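Local coordinates for protein Dok-7 (Mus musculus, PDB 3ML4) that activates the receptor tyrosine kinase MuSK at the neuromuscular synapse, acting as a dimeric adaptor whose PH domain binds phosphoinositides, at residues B[13-17]-B[92-96]; B[67-71]-B[115-119]. All coordinates share one frame; numbering follows the deposited sequence.

Interaction 1. Residues B[13-17]-B[92-96]; sequences GQVKL and MLGFD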
ATOM      1  N   GLY B  13      18.933  14.091   1.767  1.00 40.45           N
ATOM      2  CA  GLY B  13      20.335  14.427   1.558  1.00 40.45           C
ATOM      3  C   GLY B  13      20.541  15.294   0.341  1.00 40.45           C
ATOM      4  O   GLY B  13      19.577  15.722  -0.301  1.00 40.39           O
ATOM      5  N   GLN B  14      21.803  15.560   0.019  1.00 40.71           N
ATOM      6  CA  GLN B  14      22.122  16.389  -1.138  1.00 40.97           C
ATOM      7  C   GLN B  14      22.167  15.525  -2.392  1.00 40.77           C
ATOM      8  O   GLN B  14      22.858  14.506  -2.440  1.00 40.88           O
ATOM      9  CB  GLN B  14      23.423  17.173  -0.923  1.00 41.13           C
ATOM     10  CG  GLN B  14      23.493  18.507  -1.689  1.00 41.94           C
ATOM     11  CD  GLN B  14      22.504  19.563  -1.178  1.00 43.04           C
ATOM     12  OE1 GLN B  14      21.890  19.406  -0.120  1.00 43.26           O
ATOM     13  NE2 GLN B  14      22.355  20.646  -1.938  1.00 42.93           N
ATOM     14  N   VAL B  15      21.392  15.933  -3.392  1.00 40.62           N
ATOM     15  CA  VAL B  15      21.183  15.151  -4.605  1.00 40.38           C
ATOM     16  C   VAL B  15      21.096  16.110  -5.779  1.00 40.33           C
ATOM     17  O   VAL B  15      20.601  17.230  -5.636  1.00 40.47           O
ATOM     18  CB  VAL B  15      19.853  14.338  -4.537  1.00 40.41           C
ATOM     19  CG1 VAL B  15      19.713  13.411  -5.739  1.00 40.61           C
ATOM     20  CG2 VAL B  15      19.755  13.531  -3.250  1.00 39.94           C
ATOM     21  N   LYS B  16      21.590  15.675  -6.935  1.00 40.12           N
ATOM     22  CA  LYS B  16      21.383  16.400  -8.188  1.00 39.98           C
ATOM     23  C   LYS B  16      20.066  15.977  -8.877  1.00 39.82           C
ATOM     24  O   LYS B  16      19.635  14.829  -8.761  1.00 39.56           O
ATOM     25  CB  LYS B  16      22.601  16.234  -9.099  1.00 40.01           C
ATOM     26  CG  LYS B  16      23.621  17.378  -8.966  1.00 40.69           C
ATOM     27  CD  LYS B  16      25.061  16.893  -8.795  1.00 40.99           C
ATOM     28  CE  LYS B  16      25.398  16.686  -7.318  1.00 42.07           C
ATOM     29  NZ  LYS B  16      26.859  16.489  -7.070  1.00 42.30           N
ATOM     30  N   LEU B  17      19.426  16.915  -9.573  1.00 39.82           N
ATOM     31  CA  LEU B  17      18.125  16.679 -10.205  1.00 39.94           C
ATOM     32  C   LEU B  17      18.052  17.283 -11.606  1.00 40.08           C
ATOM     33  O   LEU B  17      18.874  18.123 -11.969  1.00 40.19           O
ATOM     34  CB  LEU B  17      16.991  17.254  -9.342  1.00 39.98           C
ATOM     35  CG  LEU B  17      16.802  16.734  -7.912  1.00 39.91           C
ATOM     36  CD1 LEU B  17      15.942  17.690  -7.102  1.00 39.44           C
ATOM     37  CD2 LEU B  17      16.213  15.331  -7.910  1.00 39.56           C
HETATM   38  N   MSE B  92      15.734  10.510 -12.566  1.00 37.58           N
HETATM   39  CA  MSE B  92      17.165  10.285 -12.336  1.00 37.70           C
HETATM   40  C   MSE B  92      17.703  11.118 -11.181  1.00 37.42           C
HETATM   41  O   MSE B  92      17.620  12.344 -11.196  1.00 37.36           O
HETATM   42  CB  MSE B  92      17.982  10.552 -13.609  1.00 38.00           C
HETATM   43  CG  MSE B  92      17.555   9.743 -14.839  1.00 39.10           C
HETATM   44 SE   MSE B  92      17.490   7.801 -14.562  1.00 43.36          SE
HETATM   45  CE  MSE B  92      19.382   7.440 -14.212  1.00 41.52           C
ATOM     46  N   LEU B  93      18.242  10.432 -10.178  1.00 37.35           N
ATOM     47  CA  LEU B  93      18.841  11.072  -9.014  1.00 37.28           C
ATOM     48  C   LEU B  93      20.361  11.051  -9.131  1.00 37.47           C
ATOM     49  O   LEU B  93      20.939  10.057  -9.567  1.00 37.47           O
ATOM     50  CB  LEU B  93      18.412  10.366  -7.724  1.00 37.18           C
ATOM     51  CG  LEU B  93      16.929  10.263  -7.344  1.00 37.13           C
ATOM     52  CD1 LEU B  93      16.780   9.629  -5.964  1.00 37.36           C
ATOM     53  CD2 LEU B  93      16.247  11.613  -7.369  1.00 36.74           C
ATOM     54  N   GLY B  94      20.999  12.149  -8.734  1.00 37.54           N
ATOM     55  CA  GLY B  94      22.445  12.288  -8.848  1.00 37.61           C
ATOM     56  C   GLY B  94      23.146  12.364  -7.510  1.00 37.82           C
ATOM     57  O   GLY B  94      22.885  13.264  -6.710  1.00 37.64           O
ATOM     58  N   PHE B  95      24.048  11.419  -7.278  1.00 38.13           N
ATOM     59  CA  PHE B  95      24.804  11.355  -6.041  1.00 38.65           C
ATOM     60  C   PHE B  95      26.284  11.492  -6.324  1.00 39.16           C
ATOM     61  O   PHE B  95      26.747  11.179  -7.420  1.00 39.28           O
ATOM     62  CB  PHE B  95      24.556  10.028  -5.327  1.00 38.54           C
ATOM     63  CG  PHE B  95      23.115   9.739  -5.077  1.00 38.48           C
ATOM     64  CD1 PHE B  95      22.362   9.041  -6.013  1.00 37.95           C
ATOM     65  CD2 PHE B  95      22.503  10.165  -3.904  1.00 39.18           C
ATOM     66  CE1 PHE B  95      21.025   8.770  -5.788  1.00 38.42           C
ATOM     67  CE2 PHE B  95      21.162   9.897  -3.666  1.00 39.32           C
ATOM     68  CZ  PHE B  95      20.420   9.194  -4.612  1.00 38.76           C
ATOM     69  N   ASP B  96      27.018  11.954  -5.318  1.00 39.76           N
ATOM     70  CA  ASP B  96      28.469  12.039  -5.382  1.00 40.32           C
ATOM     71  C   ASP B  96      29.036  10.656  -5.101  1.00 40.39           C
ATOM     72  O   ASP B  96      29.573   9.997  -5.990  1.00 40.47           O
ATOM     73  CB  ASP B  96      28.984  13.032  -4.337  1.00 40.34           C
ATOM     74  CG  ASP B  96      27.936  14.057  -3.938  1.00 41.40           C
ATOM     75  OD1 ASP B  96      27.119  14.458  -4.804  1.00 42.84           O
ATOM     76  OD2 ASP B  96      27.920  14.462  -2.755  1.00 42.18           O
TER
HETATM   77  O   HOH W   1      25.009  13.117  -3.120  1.00 32.67           O
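Val15 sets CG1 anti to its backbone N (chi1 -174°), which brings that methyl over one face of the Phe95 ring. The Lys16 chain bends at chi2 and chi3, and these turns carry its NZ to Asp96. The contact closes the PH-domain barrel. Strand 11-17 and strand 90-94 are the outermost strands of the antiparallel sheet, and here they meet. They share a single hydrogen-bonded antiparallel pair, Lys16 with Gly94. The hydrogen bond from Lys16 N to Gly94 O is 2.7 Å long and nearly straight, 170° at the hydrogen. The return bond, Gly94 N to Lys16 O, measures 3.0 Å and is more bent.

On the inner side the packing is apolar. Val15 and Phe95 run side by side and point the same way, with Val15 CG2 3.9 Å from Phe95 CE2. Val15 CG1 also lies 3.9 Å from Leu93 CB. Two residues on from Val15, Leu17 and Leu93 lie side by side and meet through their CD2 methyls at 3.8 Å. Trp104 of helix 98-112 touches Val15 and Leu93 and sets its ring edge-to-face with that of Phe95, so this helix covers the buried face.

The outer end is polar. The side chains of Lys16 and Asp96 cross at about a right angle in a salt bridge. Lys16 NZ lies 3.1 Å from Asp96 OD1 and meets it from above the carboxylate plane, 38° out of it. Beyond the paired residues a water bridges the diverging backbones. It donates to Gln14 O at 2.6 Å and accepts from Asp96 N at 3.2 Å.

Interaction 2. Residues B[67-71]-B[115-119]; sequences CGLEP and VHRFH
Arg117 reaches from strand 115-122 to the backbone of Leu69 and the ring of Pro71. Its CB starts 4.1 Å from Leu69 O. Further out, Arg117 CD closes to 3.3 Å from the same Leu69 O. On another side, Arg117 CD is 4.0 Å from Glu70 OE1, and the Glu70 and Arg117 side chains cross at about a right angle. The chain then bends at chi3 (107°), which brings NE to Leu69 O; that oxygen lies at the guanidinium edge, near its plane. Arg117 NE gives Leu69 O a weak hydrogen bond of 3.1 Å, with only 123° at the hydrogen. Pro71 covers one face of the guanidinium, its CD 3.3 Å from Arg117 CZ and offset toward the NH2 rim. NH2 also has a long, weak ion pair with Asp105 of helix 98-112.

This is the seam between the two domains: strand 59-71 belongs to the PH domain and strand 115-122 to the IRS-type PTB domain. Just before Leu69, Cys67 and Gly68 form a classic beta bulge opposite Ile85. With an alanine in place of Arg117, Leu69 O is likely to lose this donor and be left with a weak bond from Arg109, and a gap is likely to open over Pro71.

On the PTB side of Glu70, His119 turns its ring edge to the carboxylate, the two planes 26° apart. His119 NE2 lies 3.5 Å from Glu70 OE2. At the other end Val115 CG2 packs loosely on Leu69 CD1, at 4.4 Å. A water accepts a hydrogen bond from Leu69 N at 3.1 Å and gives a weak one to His116 O.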
ATOM      1  N   CYS B  67       7.741   1.291 -10.932  1.00 30.02           N
ATOM      2  CA  CYS B  67       7.936  -0.083 -11.422  1.00 29.82           C
ATOM      3  C   CYS B  67       9.180  -0.773 -10.867  1.00 29.22           C
ATOM      4  O   CYS B  67       9.282  -2.004 -10.914  1.00 28.97           O
ATOM      5  CB  CYS B  67       8.089  -0.083 -12.935  1.00 29.71           C
ATOM      6  SG  CYS B  67       6.729   0.609 -13.803  1.00 32.24           S
ATOM      7  N   GLY B  68      10.137   0.021 -10.392  1.00 28.63           N
ATOM      8  CA  GLY B  68      11.390  -0.519  -9.892  1.00 27.98           C
ATOM      9  C   GLY B  68      12.479   0.508  -9.692  1.00 27.70           C
ATOM     10  O   GLY B  68      12.346   1.665 -10.089  1.00 27.37           O
ATOM     11  N   LEU B  69      13.559   0.064  -9.056  1.00 27.67           N
ATOM     12  CA  LEU B  69      14.746   0.879  -8.848  1.00 27.37           C
ATOM     13  C   LEU B  69      15.971   0.229  -9.468  1.00 27.17           C
ATOM     14  O   LEU B  69      16.069  -0.995  -9.532  1.00 27.04           O
ATOM     15  CB  LEU B  69      14.977   1.108  -7.359  1.00 27.36           C
ATOM     16  CG  LEU B  69      14.275   2.335  -6.782  1.00 28.07           C
ATOM     17  CD1 LEU B  69      12.885   1.987  -6.279  1.00 29.10           C
ATOM     18  CD2 LEU B  69      15.109   2.900  -5.660  1.00 29.16           C
ATOM     19  N   GLU B  70      16.910   1.059  -9.904  1.00 27.22           N
ATOM     20  CA  GLU B  70      18.120   0.597 -10.581  1.00 27.37           C
ATOM     21  C   GLU B  70      19.210   1.668 -10.424  1.00 27.16           C
ATOM     22  O   GLU B  70      19.092   2.754 -10.995  1.00 27.25           O
ATOM     23  CB  GLU B  70      17.798   0.294 -12.056  1.00 27.48           C
ATOM     24  CG  GLU B  70      18.966   0.276 -13.028  1.00 28.41           C
ATOM     25  CD  GLU B  70      19.547  -1.093 -13.257  1.00 29.21           C
ATOM     26  OE1 GLU B  70      18.853  -1.939 -13.850  1.00 29.79           O
ATOM     27  OE2 GLU B  70      20.710  -1.317 -12.866  1.00 30.68           O
ATOM     28  N   PRO B  71      20.246   1.382  -9.609  1.00 27.03           N
ATOM     29  CA  PRO B  71      21.387   2.268  -9.368  1.00 27.17           C
ATOM     30  C   PRO B  71      22.569   2.064 -10.310  1.00 27.37           C
ATOM     31  O   PRO B  71      22.665   1.032 -10.962  1.00 27.51           O
ATOM     32  CB  PRO B  71      21.813   1.887  -7.951  1.00 27.28           C
ATOM     33  CG  PRO B  71      21.486   0.423  -7.853  1.00 26.89           C
ATOM     34  CD  PRO B  71      20.335   0.154  -8.798  1.00 27.00           C
ATOM     35  N   VAL B 115      10.462  -5.083  -3.872  1.00 26.73           N
ATOM     36  CA  VAL B 115      10.995  -4.515  -5.110  1.00 26.79           C
ATOM     37  C   VAL B 115      12.407  -5.032  -5.380  1.00 26.94           C
ATOM     38  O   VAL B 115      13.360  -4.727  -4.656  1.00 26.59           O
ATOM     39  CB  VAL B 115      10.856  -2.946  -5.174  1.00 27.05           C
ATOM     40  CG1 VAL B 115      10.814  -2.329  -3.791  1.00 26.91           C
ATOM     41  CG2 VAL B 115      11.936  -2.293  -6.052  1.00 26.39           C
ATOM     42  N   HIS B 116      12.494  -5.839  -6.435  1.00 27.08           N
ATOM     43  CA  HIS B 116      13.675  -6.617  -6.778  1.00 27.08           C
ATOM     44  C   HIS B 116      13.998  -6.413  -8.252  1.00 26.89           C
ATOM     45  O   HIS B 116      13.109  -6.106  -9.051  1.00 27.03           O
ATOM     46  CB  HIS B 116      13.405  -8.103  -6.536  1.00 27.26           C
ATOM     47  CG  HIS B 116      13.015  -8.433  -5.127  1.00 28.06           C
ATOM     48  ND1 HIS B 116      13.838  -9.142  -4.275  1.00 28.68           N
ATOM     49  CD2 HIS B 116      11.888  -8.167  -4.426  1.00 27.99           C
ATOM     50  CE1 HIS B 116      13.238  -9.287  -3.108  1.00 28.35           C
ATOM     51  NE2 HIS B 116      12.052  -8.705  -3.173  1.00 28.34           N
ATOM     52  N   ARG B 117      15.263  -6.587  -8.616  1.00 26.51           N
ATOM     53  CA  ARG B 117      15.661  -6.453 -10.002  1.00 26.39           C
ATOM     54  C   ARG B 117      16.698  -7.506 -10.366  1.00 26.16           C
ATOM     55  O   ARG B 117      17.563  -7.844  -9.558  1.00 26.04           O
ATOM     56  CB  ARG B 117      16.183  -5.037 -10.280  1.00 26.63           C
ATOM     57  CG  ARG B 117      17.676  -4.869 -10.097  1.00 27.40           C
ATOM     58  CD  ARG B 117      18.117  -3.436 -10.212  1.00 29.36           C
ATOM     59  NE  ARG B 117      18.458  -2.910  -8.897  1.00 31.05           N
ATOM     60  CZ  ARG B 117      19.640  -3.074  -8.315  1.00 32.56           C
ATOM     61  NH1 ARG B 117      20.605  -3.738  -8.949  1.00 33.41           N
ATOM     62  NH2 ARG B 117      19.858  -2.571  -7.102  1.00 32.65           N
ATOM     63  N   PHE B 118      16.598  -8.023 -11.587  1.00 26.09           N
ATOM     64  CA  PHE B 118      17.537  -9.022 -12.095  1.00 25.94           C
ATOM     65  C   PHE B 118      17.975  -8.654 -13.503  1.00 26.08           C
ATOM     66  O   PHE B 118      17.134  -8.454 -14.385  1.00 26.02           O
ATOM     67  CB  PHE B 118      16.887 -10.402 -12.128  1.00 25.93           C
ATOM     68  CG  PHE B 118      16.289 -10.839 -10.816  1.00 26.21           C
ATOM     69  CD1 PHE B 118      16.986 -11.696  -9.974  1.00 25.82           C
ATOM     70  CD2 PHE B 118      15.015 -10.411 -10.433  1.00 25.97           C
ATOM     71  CE1 PHE B 118      16.430 -12.117  -8.762  1.00 25.72           C
ATOM     72  CE2 PHE B 118      14.461 -10.819  -9.229  1.00 25.89           C
ATOM     73  CZ  PHE B 118      15.170 -11.679  -8.393  1.00 26.08           C
ATOM     74  N   HIS B 119      19.291  -8.548 -13.707  1.00 26.32           N
ATOM     75  CA  HIS B 119      19.856  -8.330 -15.038  1.00 26.19           C
ATOM     76  C   HIS B 119      19.632  -9.569 -15.906  1.00 25.77           C
ATOM     77  O   HIS B 119      20.118 -10.660 -15.590  1.00 25.76           O
ATOM     78  CB  HIS B 119      21.352  -8.013 -14.958  1.00 26.61           C
ATOM     79  CG  HIS B 119      21.667  -6.667 -14.375  1.00 28.40           C
ATOM     80  ND1 HIS B 119      22.571  -6.487 -13.348  1.00 29.85           N
ATOM     81  CD2 HIS B 119      21.169  -5.437 -14.655  1.00 29.16           C
ATOM     82  CE1 HIS B 119      22.637  -5.203 -13.039  1.00 29.93           C
ATOM     83  NE2 HIS B 119      21.794  -4.545 -13.813  1.00 30.16           N
TER
HETATM   84  O   HOH W   2      13.726  -2.982  -8.839  1.00 10.78           O

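Strand 11-17, the first of the chain, supplies the first half of interaction 1. The chain runs on through the PH sheet and reaches 67-71, the first half of interaction 2. Strand 90-94 then returns to the first strand, so interaction 1 closes a loop spanning most of the PH domain. Helix 98-112 follows and leads to 115-119, where interaction 2 closes its own loop. The segments alternate, so the two loops cross. Interaction 1 stays within the PH domain; interaction 2 ties that domain to the PTB sheet. Their centres lie about 18 Å apart. Helix 98-112 touches both contacts.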